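Local coordinates for thiosulfate reductase (Thermus thermophilus, PDB 2VPZ), which probably reduces sulfur compounds such as thiosulfate or polysulfide, using a molybdenum atom, two bound molybdopterin guanine dinucleotides and a 4Fe-4S cluster, at residues 451-456 with 716-721; 442-447 with 699-704; 404-409 with 414-419. All coordinates share one frame; numbering follows the deposited sequence.

In the fold
Interactions 1 and 2 lie about 9 Å apart, centre to centre, and join neighbouring parts of the fold: consecutive helices 442-445 and 449-457 each meet the long loop between strands 692-696 and 724-725. Both touch the same MGD. Interaction 2 is the buried one, where two histidine rings, a carbonyl and a water meet beside the cofactor. Interaction 1 is a surface contact reduced to one lysine-tyrosine approach, although its 716-721 segment also binds the pterin. Interaction 3 is partly buried and local: 404-409 and 414-419 belong to one loop, pinned by a carboxylate on a backbone amide, its centre about 18 Å from that of interaction 1 and about 23 Å from that of interaction 2.

Interaction 1 of 3, residues 451-456 with 716-721; sequences RTKEAL and DNYLQT. With MGD (2-amino-5,6-dimercapto-7-methyl-3,7,8a,9-tetrahydro-8-oxa-1,3,9,10-tetraaza-anthracen-4-one guanosine dinucleotide), chain H.
The Tyr718 ring meets Lys453 at its edge, the ammonium lying near the ring plane, while Lys702 makes a cation-pi contact with the same ring. This places a residue of the molybdopterin dinucleotide-binding region against helix 449-457. The lysine, extended beyond CG, crosses the tyrosine side chain at about a right angle, and its NZ gives a weak hydrogen bond to Tyr718 OH at 3.3 Å. Glu471 is the stronger partner of the Tyr718 hydroxyl and also forms a salt bridge with Lys453, so one carboxylate ties the pair together.

The rest of 716-721 turns to the pterin of MGD. Asp716 OD2 accepts a bond from MGD N18 at 3.2 Å, with an N-H...O angle of 150°. A weaker bond reaches the same oxygen from MGD N19, which also donates weakly to Gln720 OE1 at 3.0 Å. His697 holds the other carboxylate oxygen of Asp716. Gln720 NE2 also donates to Asp716 OD2 at 3.2 Å, arriving on the anti side and 26° out of the carboxylate plane.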
loop_
_atom_site.group_PDB
_atom_site.type_symbol
_atom_site.label_atom_id
_atom_site.label_comp_id
_atom_site.label_asym_id
_atom_site.label_seq_id
_atom_site.Cartn_x
_atom_site.Cartn_y
_atom_site.Cartn_z
ATOM N N ARG A 451 -32.224 -32.890 -32.125
ATOM C CA ARG A 451 -33.526 -33.505 -31.817
ATOM C C ARG A 451 -34.679 -32.447 -31.892
ATOM O O ARG A 451 -35.739 -32.742 -32.411
ATOM C CB ARG A 451 -33.545 -34.230 -30.446
ATOM C CG ARG A 451 -34.857 -35.022 -30.168
ATOM C CD ARG A 451 -35.037 -35.488 -28.694
ATOM N NE ARG A 451 -35.013 -34.401 -27.706
ATOM C CZ ARG A 451 -35.179 -34.530 -26.387
ATOM N NH1 ARG A 451 -35.394 -35.715 -25.839
ATOM N NH2 ARG A 451 -35.121 -33.460 -25.599
ATOM N N THR A 452 -34.468 -31.233 -31.388
ATOM C CA THR A 452 -35.484 -30.181 -31.469
ATOM C C THR A 452 -35.824 -29.785 -32.952
ATOM O O THR A 452 -36.967 -29.456 -33.281
ATOM C CB THR A 452 -35.066 -28.896 -30.657
ATOM O OG1 THR A 452 -34.708 -29.246 -29.331
ATOM C CG2 THR A 452 -36.196 -27.850 -30.664
ATOM N N LYS A 453 -34.832 -29.834 -33.846
ATOM C CA LYS A 453 -34.988 -29.490 -35.279
ATOM C C LYS A 453 -35.753 -30.576 -36.078
ATOM O O LYS A 453 -36.481 -30.290 -37.044
ATOM C CB LYS A 453 -33.628 -29.166 -35.921
ATOM C CG LYS A 453 -32.831 -28.082 -35.179
ATOM C CD LYS A 453 -31.665 -27.549 -36.015
ATOM C CE LYS A 453 -31.063 -26.238 -35.456
ATOM N NZ LYS A 453 -29.606 -26.064 -35.799
ATOM N N GLU A 454 -35.562 -31.827 -35.668
ATOM C CA GLU A 454 -36.276 -32.974 -36.231
ATOM C C GLU A 454 -37.771 -32.733 -35.870
ATOM O O GLU A 454 -38.667 -32.833 -36.717
ATOM C CB GLU A 454 -35.813 -34.264 -35.552
ATOM C CG GLU A 454 -35.187 -35.328 -36.444
ATOM C CD GLU A 454 -35.425 -36.763 -35.932
ATOM O OE1 GLU A 454 -36.420 -37.399 -36.373
ATOM O OE2 GLU A 454 -34.624 -37.232 -35.071
ATOM N N ALA A 455 -38.016 -32.428 -34.593
ATOM C CA ALA A 455 -39.361 -32.169 -34.082
ATOM C C ALA A 455 -40.066 -30.980 -34.776
ATOM O O ALA A 455 -41.272 -31.026 -34.989
ATOM C CB ALA A 455 -39.349 -32.000 -32.533
ATOM N N LEU A 456 -39.362 -29.913 -35.133
ATOM C CA LEU A 456 -40.045 -28.822 -35.843
ATOM C C LEU A 456 -40.385 -29.304 -37.277
ATOM O O LEU A 456 -41.403 -28.905 -37.852
ATOM C CB LEU A 456 -39.228 -27.503 -35.905
ATOM C CG LEU A 456 -38.647 -26.935 -34.598
ATOM C CD1 LEU A 456 -37.846 -25.633 -34.860
ATOM C CD2 LEU A 456 -39.764 -26.695 -33.563
ATOM N N ASP A 716 -22.625 -23.162 -25.461
ATOM C CA ASP A 716 -22.562 -24.310 -24.537
ATOM C C ASP A 716 -23.661 -25.360 -24.869
ATOM O O ASP A 716 -23.395 -26.583 -24.868
ATOM C CB ASP A 716 -22.637 -23.866 -23.046
ATOM C CG ASP A 716 -24.026 -23.352 -22.601
ATOM O OD1 ASP A 716 -24.572 -22.425 -23.229
ATOM O OD2 ASP A 716 -24.548 -23.878 -21.596
ATOM N N ASN A 717 -24.863 -24.869 -25.190
ATOM C CA ASN A 717 -26.049 -25.685 -25.562
ATOM C C ASN A 717 -25.843 -26.552 -26.819
ATOM O O ASN A 717 -26.350 -27.672 -26.890
ATOM C CB ASN A 717 -27.288 -24.814 -25.792
ATOM C CG ASN A 717 -28.573 -25.613 -25.695
ATOM O OD1 ASN A 717 -29.436 -25.572 -26.578
ATOM N ND2 ASN A 717 -28.703 -26.351 -24.607
ATOM N N TYR A 718 -25.141 -26.032 -27.824
ATOM C CA TYR A 718 -24.876 -26.847 -29.008
ATOM C C TYR A 718 -23.887 -27.974 -28.660
ATOM O O TYR A 718 -23.749 -28.938 -29.411
ATOM C CB TYR A 718 -24.337 -26.029 -30.184
ATOM C CG TYR A 718 -25.416 -25.489 -31.100
ATOM C CD1 TYR A 718 -26.131 -24.358 -30.750
ATOM C CD2 TYR A 718 -25.725 -26.114 -32.317
ATOM C CE1 TYR A 718 -27.126 -23.846 -31.576
ATOM C CE2 TYR A 718 -26.731 -25.610 -33.161
ATOM C CZ TYR A 718 -27.427 -24.467 -32.780
ATOM O OH TYR A 718 -28.408 -23.923 -33.579
ATOM N N LEU A 719 -23.211 -27.873 -27.522
ATOM C CA LEU A 719 -22.263 -28.917 -27.120
ATOM C C LEU A 719 -22.897 -29.881 -26.137
ATOM O O LEU A 719 -22.350 -30.945 -25.864
ATOM C CB LEU A 719 -21.017 -28.313 -26.475
ATOM C CG LEU A 719 -20.016 -27.657 -27.409
ATOM C CD1 LEU A 719 -19.163 -26.620 -26.677
ATOM C CD2 LEU A 719 -19.142 -28.744 -28.019
ATOM N N GLN A 720 -24.035 -29.471 -25.577
ATOM C CA GLN A 720 -24.769 -30.284 -24.603
ATOM C C GLN A 720 -25.757 -31.171 -25.366
ATOM O O GLN A 720 -26.956 -30.924 -25.478
ATOM C CB GLN A 720 -25.434 -29.376 -23.545
ATOM C CG GLN A 720 -24.412 -28.847 -22.512
ATOM C CD GLN A 720 -24.631 -27.395 -22.058
ATOM O OE1 GLN A 720 -25.384 -26.636 -22.678
ATOM N NE2 GLN A 720 -23.937 -26.998 -20.976
ATOM N N THR A 721 -25.174 -32.219 -25.911
ATOM C CA THR A 721 -25.859 -33.187 -26.725
ATOM C C THR A 721 -26.703 -34.193 -25.909
ATOM O O THR A 721 -27.809 -34.558 -26.315
ATOM C CB THR A 721 -24.808 -33.918 -27.621
ATOM O OG1 THR A 721 -24.766 -33.327 -28.905
ATOM C CG2 THR A 721 -25.104 -35.404 -27.692
HETATM P PB MGD H . -33.143 -16.316 -23.589
HETATM O O1B MGD H . -31.922 -16.868 -24.259
HETATM O O2B MGD H . -33.114 -14.925 -23.035
HETATM O O3B MGD H . -33.568 -17.491 -22.568
HETATM O O3A MGD H . -34.252 -19.384 -21.072
HETATM P PA MGD H . -34.881 -18.280 -22.038
HETATM O O1A MGD H . -35.684 -17.174 -21.371
HETATM O O2A MGD H . -35.454 -19.033 -23.185
HETATM O "O5'" MGD H . -34.339 -16.319 -24.602
HETATM C "C5'" MGD H . -35.330 -15.290 -24.604
HETATM C "C4'" MGD H . -36.019 -15.363 -25.966
HETATM O "O4'" MGD H . -37.117 -14.481 -25.759
HETATM C "C3'" MGD H . -35.240 -14.799 -27.125
HETATM O "O3'" MGD H . -35.782 -15.420 -28.298
HETATM C "C2'" MGD H . -35.603 -13.307 -27.053
HETATM O "O2'" MGD H . -35.392 -12.757 -28.326
HETATM C "C1'" MGD H . -37.082 -13.329 -26.657
HETATM N N9 MGD H . -37.682 -12.117 -25.982
HETATM C C8 MGD H . -37.065 -11.291 -25.135
HETATM N N7 MGD H . -37.868 -10.313 -24.655
HETATM C C5 MGD H . -39.100 -10.523 -25.168
HETATM C C6 MGD H . -40.492 -9.899 -25.051
HETATM O O6 MGD H . -40.721 -8.847 -24.356
HETATM N N1 MGD H . -41.485 -10.514 -25.774
HETATM C C2 MGD H . -41.298 -11.618 -26.562
HETATM N N2 MGD H . -42.302 -12.211 -27.279
HETATM N N3 MGD H . -40.089 -12.189 -26.653
HETATM C C4 MGD H . -38.954 -11.723 -26.033
HETATM C C10 MGD H . -33.988 -19.122 -19.659
HETATM C C11 MGD H . -33.674 -20.429 -19.014
HETATM O O11 MGD H . -32.773 -21.093 -19.902
HETATM C C12 MGD H . -33.136 -20.403 -17.631
HETATM S S12 MGD H . -33.877 -19.488 -16.386
HETATM C C13 MGD H . -32.094 -21.147 -17.261
HETATM S S13 MGD H . -31.374 -21.167 -15.762
HETATM C C14 MGD H . -31.408 -22.109 -18.067
HETATM N N15 MGD H . -30.019 -21.625 -18.308
HETATM C C16 MGD H . -29.336 -22.354 -19.252
HETATM C C17 MGD H . -27.885 -22.537 -19.344
HETATM O O17 MGD H . -27.109 -21.955 -18.529
HETATM N N18 MGD H . -27.413 -23.342 -20.298
HETATM C C19 MGD H . -28.201 -23.987 -21.180
HETATM N N19 MGD H . -27.684 -24.751 -22.190
HETATM N N20 MGD H . -29.529 -23.876 -21.115
HETATM C C21 MGD H . -30.148 -23.093 -20.237
HETATM N N22 MGD H . -31.479 -22.964 -20.261
HETATM C C23 MGD H . -32.259 -22.279 -19.288
#

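Interaction 2 of 3, residues 442-447 with 699-704; sequences LFHSIP and FGHKAP. With MGD (2-amino-5,6-dimercapto-7-methyl-3,7,8a,9-tetrahydro-8-oxa-1,3,9,10-tetraaza-anthracen-4-one guanosine dinucleotide), chain H.
The wall of the MGD pocket is the setting here, with His444 and Ser445 both among the residues that line it and His444 reaching across to the loop 699-704. The imidazole stands with CG anti to its carbonyl carbon (chi1 -71°), which carries the ring into that loop. Three neighbours meet the ring. At the ring edge and in its plane, CE1 approaches Phe699 O at 3.6 Å. A water, also in plane, lies 2.8 Å from His444 NE2 and accepts a bond from Lys702 N at 3.2 Å, linking the two segments. The third is His701, over one face of whose ring His444 NE2 lies, 4.0 Å from His701 ND1 and displaced toward the rim. The ring centroids are 4.7 Å apart and the planes are inclined at 34°, while the side chains cross at about a right angle.

One residue along, Ser445 OG donates to MGD O3A, the ester oxygen between the PA phosphate and the pterin's C10, at 3.0 Å, so the histidine's neighbour anchors one phosphate of the cofactor. Lys702 NZ folds back onto Gly700 O at 2.9 Å, in the carbonyl plane, and forms a salt bridge with Glu677.

Helix 442-445 follows strand 435-438 of a parallel sheet and packs Phe443 on Val449 and Leu456 of helix 449-457, whereas the loop follows strand 692-696, at the edge of the mixed sheet.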
loop_
_atom_site.group_PDB
_atom_site.type_symbol
_atom_site.label_atom_id
_atom_site.label_comp_id
_atom_site.label_asym_id
_atom_site.label_seq_id
_atom_site.Cartn_x
_atom_site.Cartn_y
_atom_site.Cartn_z
ATOM N N LEU A 442 -35.670 -21.789 -28.249
ATOM C CA LEU A 442 -35.666 -23.217 -28.579
ATOM C C LEU A 442 -34.266 -23.833 -28.793
ATOM O O LEU A 442 -33.985 -24.936 -28.303
ATOM C CB LEU A 442 -36.576 -23.525 -29.795
ATOM C CG LEU A 442 -38.077 -23.207 -29.711
ATOM C CD1 LEU A 442 -38.790 -23.641 -31.024
ATOM C CD2 LEU A 442 -38.712 -23.893 -28.474
ATOM N N PHE A 443 -33.383 -23.141 -29.514
ATOM C CA PHE A 443 -32.031 -23.651 -29.794
ATOM C C PHE A 443 -30.918 -23.344 -28.752
ATOM O O PHE A 443 -29.799 -23.834 -28.895
ATOM C CB PHE A 443 -31.565 -23.210 -31.210
ATOM C CG PHE A 443 -32.495 -23.631 -32.362
ATOM C CD1 PHE A 443 -32.429 -22.978 -33.607
ATOM C CD2 PHE A 443 -33.438 -24.658 -32.202
ATOM C CE1 PHE A 443 -33.287 -23.334 -34.674
ATOM C CE2 PHE A 443 -34.314 -25.036 -33.267
ATOM C CZ PHE A 443 -34.234 -24.368 -34.500
ATOM N N HIS A 444 -31.185 -22.543 -27.720
ATOM C CA HIS A 444 -30.158 -22.252 -26.709
ATOM C C HIS A 444 -30.559 -22.692 -25.275
ATOM O O HIS A 444 -29.692 -22.940 -24.424
ATOM C CB HIS A 444 -29.731 -20.739 -26.711
ATOM C CG HIS A 444 -28.927 -20.282 -27.885
ATOM N ND1 HIS A 444 -27.582 -20.064 -27.827
ATOM C CD2 HIS A 444 -29.284 -20.018 -29.149
ATOM C CE1 HIS A 444 -27.137 -19.702 -29.010
ATOM N NE2 HIS A 444 -28.159 -19.668 -29.838
ATOM N N SER A 445 -31.858 -22.809 -25.007
ATOM C CA SER A 445 -32.354 -23.164 -23.673
ATOM C C SER A 445 -32.793 -24.628 -23.434
ATOM O O SER A 445 -33.057 -25.007 -22.287
ATOM C CB SER A 445 -33.483 -22.216 -23.256
ATOM O OG SER A 445 -33.156 -20.857 -23.416
ATOM N N ILE A 446 -32.892 -25.413 -24.509
ATOM C CA ILE A 446 -33.291 -26.827 -24.430
ATOM C C ILE A 446 -32.121 -27.655 -25.009
ATOM O O ILE A 446 -31.661 -27.399 -26.114
ATOM C CB ILE A 446 -34.615 -27.099 -25.275
ATOM C CG1 ILE A 446 -35.754 -26.160 -24.827
ATOM C CG2 ILE A 446 -35.042 -28.584 -25.109
ATOM C CD1 ILE A 446 -36.945 -26.096 -25.816
ATOM N N PRO A 447 -31.624 -28.662 -24.255
ATOM C CA PRO A 447 -30.512 -29.430 -24.832
ATOM C C PRO A 447 -30.863 -30.331 -26.034
ATOM O O PRO A 447 -32.053 -30.594 -26.302
ATOM C CB PRO A 447 -29.932 -30.213 -23.653
ATOM C CG PRO A 447 -31.123 -30.372 -22.683
ATOM C CD PRO A 447 -32.043 -29.184 -22.944
ATOM N N PHE A 699 -23.602 -17.612 -26.181
ATOM C CA PHE A 699 -22.884 -17.109 -27.369
ATOM C C PHE A 699 -22.965 -18.203 -28.456
ATOM O O PHE A 699 -23.667 -19.207 -28.255
ATOM C CB PHE A 699 -21.419 -16.736 -27.071
ATOM C CG PHE A 699 -21.244 -15.405 -26.339
ATOM C CD1 PHE A 699 -21.358 -15.341 -24.950
ATOM C CD2 PHE A 699 -20.971 -14.224 -27.045
ATOM C CE1 PHE A 699 -21.207 -14.118 -24.266
ATOM C CE2 PHE A 699 -20.811 -12.995 -26.398
ATOM C CZ PHE A 699 -20.931 -12.937 -24.997
ATOM N N GLY A 700 -22.297 -18.021 -29.594
ATOM C CA GLY A 700 -22.368 -19.007 -30.667
ATOM C C GLY A 700 -23.619 -18.982 -31.526
ATOM O O GLY A 700 -24.030 -20.022 -32.053
ATOM N N HIS A 701 -24.252 -17.826 -31.684
ATOM C CA HIS A 701 -25.467 -17.731 -32.518
ATOM C C HIS A 701 -25.181 -18.002 -34.012
ATOM O O HIS A 701 -24.125 -17.579 -34.516
ATOM C CB HIS A 701 -26.126 -16.283 -32.450
ATOM C CG HIS A 701 -26.675 -15.860 -31.137
ATOM N ND1 HIS A 701 -28.009 -15.833 -30.859
ATOM C CD2 HIS A 701 -26.064 -15.428 -30.031
ATOM C CE1 HIS A 701 -28.201 -15.414 -29.626
ATOM N NE2 HIS A 701 -27.025 -15.159 -29.097
ATOM N N LYS A 702 -26.071 -18.743 -34.679
ATOM C CA LYS A 702 -25.995 -18.890 -36.139
ATOM C C LYS A 702 -27.349 -18.214 -36.511
ATOM O O LYS A 702 -28.384 -18.864 -36.639
ATOM C CB LYS A 702 -25.988 -20.335 -36.658
ATOM C CG LYS A 702 -25.978 -21.422 -35.600
ATOM C CD LYS A 702 -24.569 -21.898 -35.248
ATOM C CE LYS A 702 -24.571 -22.874 -34.055
ATOM N NZ LYS A 702 -23.406 -22.647 -33.120
ATOM N N ALA A 703 -27.334 -16.881 -36.619
ATOM C CA ALA A 703 -28.540 -16.123 -36.955
ATOM C C ALA A 703 -28.058 -14.838 -37.665
ATOM O O ALA A 703 -27.939 -13.774 -37.024
ATOM C CB ALA A 703 -29.317 -15.802 -35.648
ATOM N N PRO A 704 -27.810 -14.917 -39.006
ATOM C CA PRO A 704 -27.350 -13.785 -39.835
ATOM C C PRO A 704 -28.088 -12.455 -39.755
ATOM O O PRO A 704 -27.509 -11.395 -40.012
ATOM C CB PRO A 704 -27.396 -14.327 -41.276
ATOM C CG PRO A 704 -27.530 -15.814 -41.137
ATOM C CD PRO A 704 -28.311 -16.009 -39.851
HETATM P PB MGD H . -33.143 -16.316 -23.589
HETATM O O1B MGD H . -31.922 -16.868 -24.259
HETATM O O2B MGD H . -33.114 -14.925 -23.035
HETATM O O3B MGD H . -33.568 -17.491 -22.568
HETATM O O3A MGD H . -34.252 -19.384 -21.072
HETATM P PA MGD H . -34.881 -18.280 -22.038
HETATM O O1A MGD H . -35.684 -17.174 -21.371
HETATM O O2A MGD H . -35.454 -19.033 -23.185
HETATM O "O5'" MGD H . -34.339 -16.319 -24.602
HETATM C "C5'" MGD H . -35.330 -15.290 -24.604
HETATM C "C4'" MGD H . -36.019 -15.363 -25.966
HETATM O "O4'" MGD H . -37.117 -14.481 -25.759
HETATM C "C3'" MGD H . -35.240 -14.799 -27.125
HETATM O "O3'" MGD H . -35.782 -15.420 -28.298
HETATM C "C2'" MGD H . -35.603 -13.307 -27.053
HETATM O "O2'" MGD H . -35.392 -12.757 -28.326
HETATM C "C1'" MGD H . -37.082 -13.329 -26.657
HETATM N N9 MGD H . -37.682 -12.117 -25.982
HETATM C C8 MGD H . -37.065 -11.291 -25.135
HETATM N N7 MGD H . -37.868 -10.313 -24.655
HETATM C C5 MGD H . -39.100 -10.523 -25.168
HETATM C C6 MGD H . -40.492 -9.899 -25.051
HETATM O O6 MGD H . -40.721 -8.847 -24.356
HETATM N N1 MGD H . -41.485 -10.514 -25.774
HETATM C C2 MGD H . -41.298 -11.618 -26.562
HETATM N N2 MGD H . -42.302 -12.211 -27.279
HETATM N N3 MGD H . -40.089 -12.189 -26.653
HETATM C C4 MGD H . -38.954 -11.723 -26.033
HETATM C C10 MGD H . -33.988 -19.122 -19.659
HETATM C C11 MGD H . -33.674 -20.429 -19.014
HETATM O O11 MGD H . -32.773 -21.093 -19.902
HETATM C C12 MGD H . -33.136 -20.403 -17.631
HETATM S S12 MGD H . -33.877 -19.488 -16.386
HETATM C C13 MGD H . -32.094 -21.147 -17.261
HETATM S S13 MGD H . -31.374 -21.167 -15.762
HETATM C C14 MGD H . -31.408 -22.109 -18.067
HETATM N N15 MGD H . -30.019 -21.625 -18.308
HETATM C C16 MGD H . -29.336 -22.354 -19.252
HETATM C C17 MGD H . -27.885 -22.537 -19.344
HETATM O O17 MGD H . -27.109 -21.955 -18.529
HETATM N N18 MGD H . -27.413 -23.342 -20.298
HETATM C C19 MGD H . -28.201 -23.987 -21.180
HETATM N N19 MGD H . -27.684 -24.751 -22.190
HETATM N N20 MGD H . -29.529 -23.876 -21.115
HETATM C C21 MGD H . -30.148 -23.093 -20.237
HETATM N N22 MGD H . -31.479 -22.964 -20.261
HETATM C C23 MGD H . -32.259 -22.279 -19.288
HETATM O O HOH W 1 -28.331 -19.617 -32.623
#

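Interaction 3 of 3, residues 404-409 with 414-419; sequences RADKGK and STAIQE
Asp406 has its CG between the backbone N and the carbonyl carbon (chi1 67°), and this turn of the side chain aims the carboxylate at the backbone of 414-419. The residue belongs to two overlapping type I beta turns, Arg404 to Lys407 and Asp406 to Lys409, within the loop between helices 341-354 and 423-426. Asp406 OD1 takes the N-H of Ala416 at 2.9 Å, with an N-H...O angle of 158°. The donor comes from the syn side, 27° out of the carboxylate plane. Arg404 then holds the other oxygen, its NH1 forming a salt bridge to Asp406 OD2 at 2.7 Å. Both carboxylate oxygens are therefore occupied, and the arginine, as a second-shell residue, steadies the acid that grips Ala416. The same NH1 lies 2.9 Å from Ser414 O, but at too poor an angle to count as a hydrogen bond.

Further along, Asp406 CB packs on Glu419 CB at 3.7 Å, where the backbones run nearest, Asp406 CA to Glu419 CA being 5.8 Å. Glu419 N is bonded to Ala416 O, and the Glu419 carboxylate is hydrogen-bonded to Tyr723. Ala416, Ile417 and Gln418 also touch helix 168-184, and Gln418 and Glu419 touch strand 724-725. Lys409 reaches across to Glu419 with an ammonium shared between two carbonyls, its NZ bonding weakly to Glu419 O at 3.1 Å and to Ala405 O at 3.3 Å.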
loop_
_atom_site.group_PDB
_atom_site.type_symbol
_atom_site.label_atom_id
_atom_site.label_comp_id
_atom_site.label_asym_id
_atom_site.label_seq_id
_atom_site.Cartn_x
_atom_site.Cartn_y
_atom_site.Cartn_z
ATOM N N ARG A 404 -50.828 -34.639 -19.559
ATOM C CA ARG A 404 -49.591 -34.035 -20.076
ATOM C C ARG A 404 -48.739 -35.238 -20.550
ATOM O O ARG A 404 -48.625 -36.235 -19.840
ATOM C CB ARG A 404 -48.834 -33.223 -18.980
ATOM C CG ARG A 404 -48.150 -34.046 -17.872
ATOM C CD ARG A 404 -48.149 -33.386 -16.473
ATOM N NE ARG A 404 -47.530 -34.225 -15.438
ATOM C CZ ARG A 404 -46.225 -34.398 -15.238
ATOM N NH1 ARG A 404 -45.352 -33.776 -16.008
ATOM N NH2 ARG A 404 -45.780 -35.203 -14.268
ATOM N N ALA A 405 -48.181 -35.110 -21.751
ATOM C CA ALA A 405 -47.384 -36.152 -22.426
ATOM C C ALA A 405 -46.075 -36.671 -21.796
ATOM O O ALA A 405 -45.422 -37.550 -22.365
ATOM C CB ALA A 405 -47.144 -35.732 -23.914
ATOM N N ASP A 406 -45.663 -36.141 -20.646
ATOM C CA ASP A 406 -44.433 -36.594 -19.962
ATOM C C ASP A 406 -44.778 -37.209 -18.583
ATOM O O ASP A 406 -43.913 -37.406 -17.723
ATOM C CB ASP A 406 -43.416 -35.422 -19.793
ATOM C CG ASP A 406 -43.887 -34.316 -18.835
ATOM O OD1 ASP A 406 -43.016 -33.605 -18.276
ATOM O OD2 ASP A 406 -45.113 -34.156 -18.658
ATOM N N LYS A 407 -46.057 -37.541 -18.438
ATOM C CA LYS A 407 -46.689 -38.098 -17.243
ATOM C C LYS A 407 -46.034 -39.321 -16.548
ATOM O O LYS A 407 -46.057 -39.433 -15.326
ATOM C CB LYS A 407 -48.183 -38.358 -17.522
ATOM C CG LYS A 407 -48.903 -39.390 -16.643
ATOM C CD LYS A 407 -49.223 -38.844 -15.249
ATOM C CE LYS A 407 -49.881 -39.888 -14.327
ATOM N NZ LYS A 407 -51.344 -40.105 -14.619
ATOM N N GLY A 408 -45.418 -40.246 -17.262
ATOM C CA GLY A 408 -44.828 -41.316 -16.504
ATOM C C GLY A 408 -43.322 -41.297 -16.393
ATOM O O GLY A 408 -42.707 -42.198 -15.802
ATOM N N LYS A 409 -42.671 -40.242 -16.872
ATOM C CA LYS A 409 -41.213 -40.240 -16.899
ATOM C C LYS A 409 -40.340 -40.018 -15.643
ATOM O O LYS A 409 -39.204 -40.498 -15.563
ATOM C CB LYS A 409 -40.748 -39.353 -18.079
ATOM C CG LYS A 409 -41.078 -39.947 -19.471
ATOM C CD LYS A 409 -41.017 -38.901 -20.591
ATOM C CE LYS A 409 -42.143 -39.075 -21.639
ATOM N NZ LYS A 409 -42.202 -37.959 -22.655
ATOM N N SER A 414 -44.533 -31.581 -11.969
ATOM C CA SER A 414 -44.272 -30.408 -12.806
ATOM C C SER A 414 -44.130 -30.788 -14.278
ATOM O O SER A 414 -43.694 -31.898 -14.591
ATOM C CB SER A 414 -43.008 -29.643 -12.345
ATOM O OG SER A 414 -42.079 -30.458 -11.671
ATOM N N THR A 415 -44.508 -29.900 -15.191
ATOM C CA THR A 415 -44.372 -30.172 -16.622
ATOM C C THR A 415 -42.856 -29.941 -17.031
ATOM O O THR A 415 -42.268 -28.929 -16.656
ATOM C CB THR A 415 -45.382 -29.257 -17.447
ATOM O OG1 THR A 415 -46.147 -30.054 -18.340
ATOM C CG2 THR A 415 -44.642 -28.169 -18.205
ATOM N N ALA A 416 -42.208 -30.885 -17.734
ATOM C CA ALA A 416 -40.788 -30.735 -18.135
ATOM C C ALA A 416 -40.618 -30.480 -19.666
ATOM O O ALA A 416 -40.817 -31.387 -20.478
ATOM C CB ALA A 416 -39.965 -31.998 -17.687
ATOM N N ILE A 417 -40.266 -29.245 -20.038
ATOM C CA ILE A 417 -40.149 -28.784 -21.430
ATOM C C ILE A 417 -39.400 -29.674 -22.412
ATOM O O ILE A 417 -39.770 -29.869 -23.586
ATOM C CB ILE A 417 -39.514 -27.310 -21.503
ATOM C CG1 ILE A 417 -39.704 -26.685 -22.879
ATOM C CG2 ILE A 417 -38.018 -27.377 -21.093
ATOM C CD1 ILE A 417 -39.688 -25.145 -22.885
ATOM N N GLN A 418 -38.335 -30.243 -21.886
ATOM C CA GLN A 418 -37.432 -31.112 -22.600
ATOM C C GLN A 418 -37.973 -32.539 -22.862
ATOM O O GLN A 418 -37.488 -33.227 -23.759
ATOM C CB GLN A 418 -36.104 -31.087 -21.841
ATOM C CG GLN A 418 -36.264 -31.058 -20.296
ATOM C CD GLN A 418 -35.904 -32.388 -19.710
ATOM O OE1 GLN A 418 -35.316 -33.211 -20.416
ATOM N NE2 GLN A 418 -36.215 -32.623 -18.440
ATOM N N GLU A 419 -39.004 -32.983 -22.134
ATOM C CA GLU A 419 -39.584 -34.327 -22.315
ATOM C C GLU A 419 -40.780 -34.388 -23.327
ATOM O O GLU A 419 -41.016 -35.438 -23.942
ATOM C CB GLU A 419 -39.950 -34.955 -20.958
ATOM C CG GLU A 419 -38.751 -35.128 -19.971
ATOM C CD GLU A 419 -37.615 -35.999 -20.542
ATOM O OE1 GLU A 419 -37.936 -37.058 -21.125
ATOM O OE2 GLU A 419 -36.425 -35.625 -20.387
#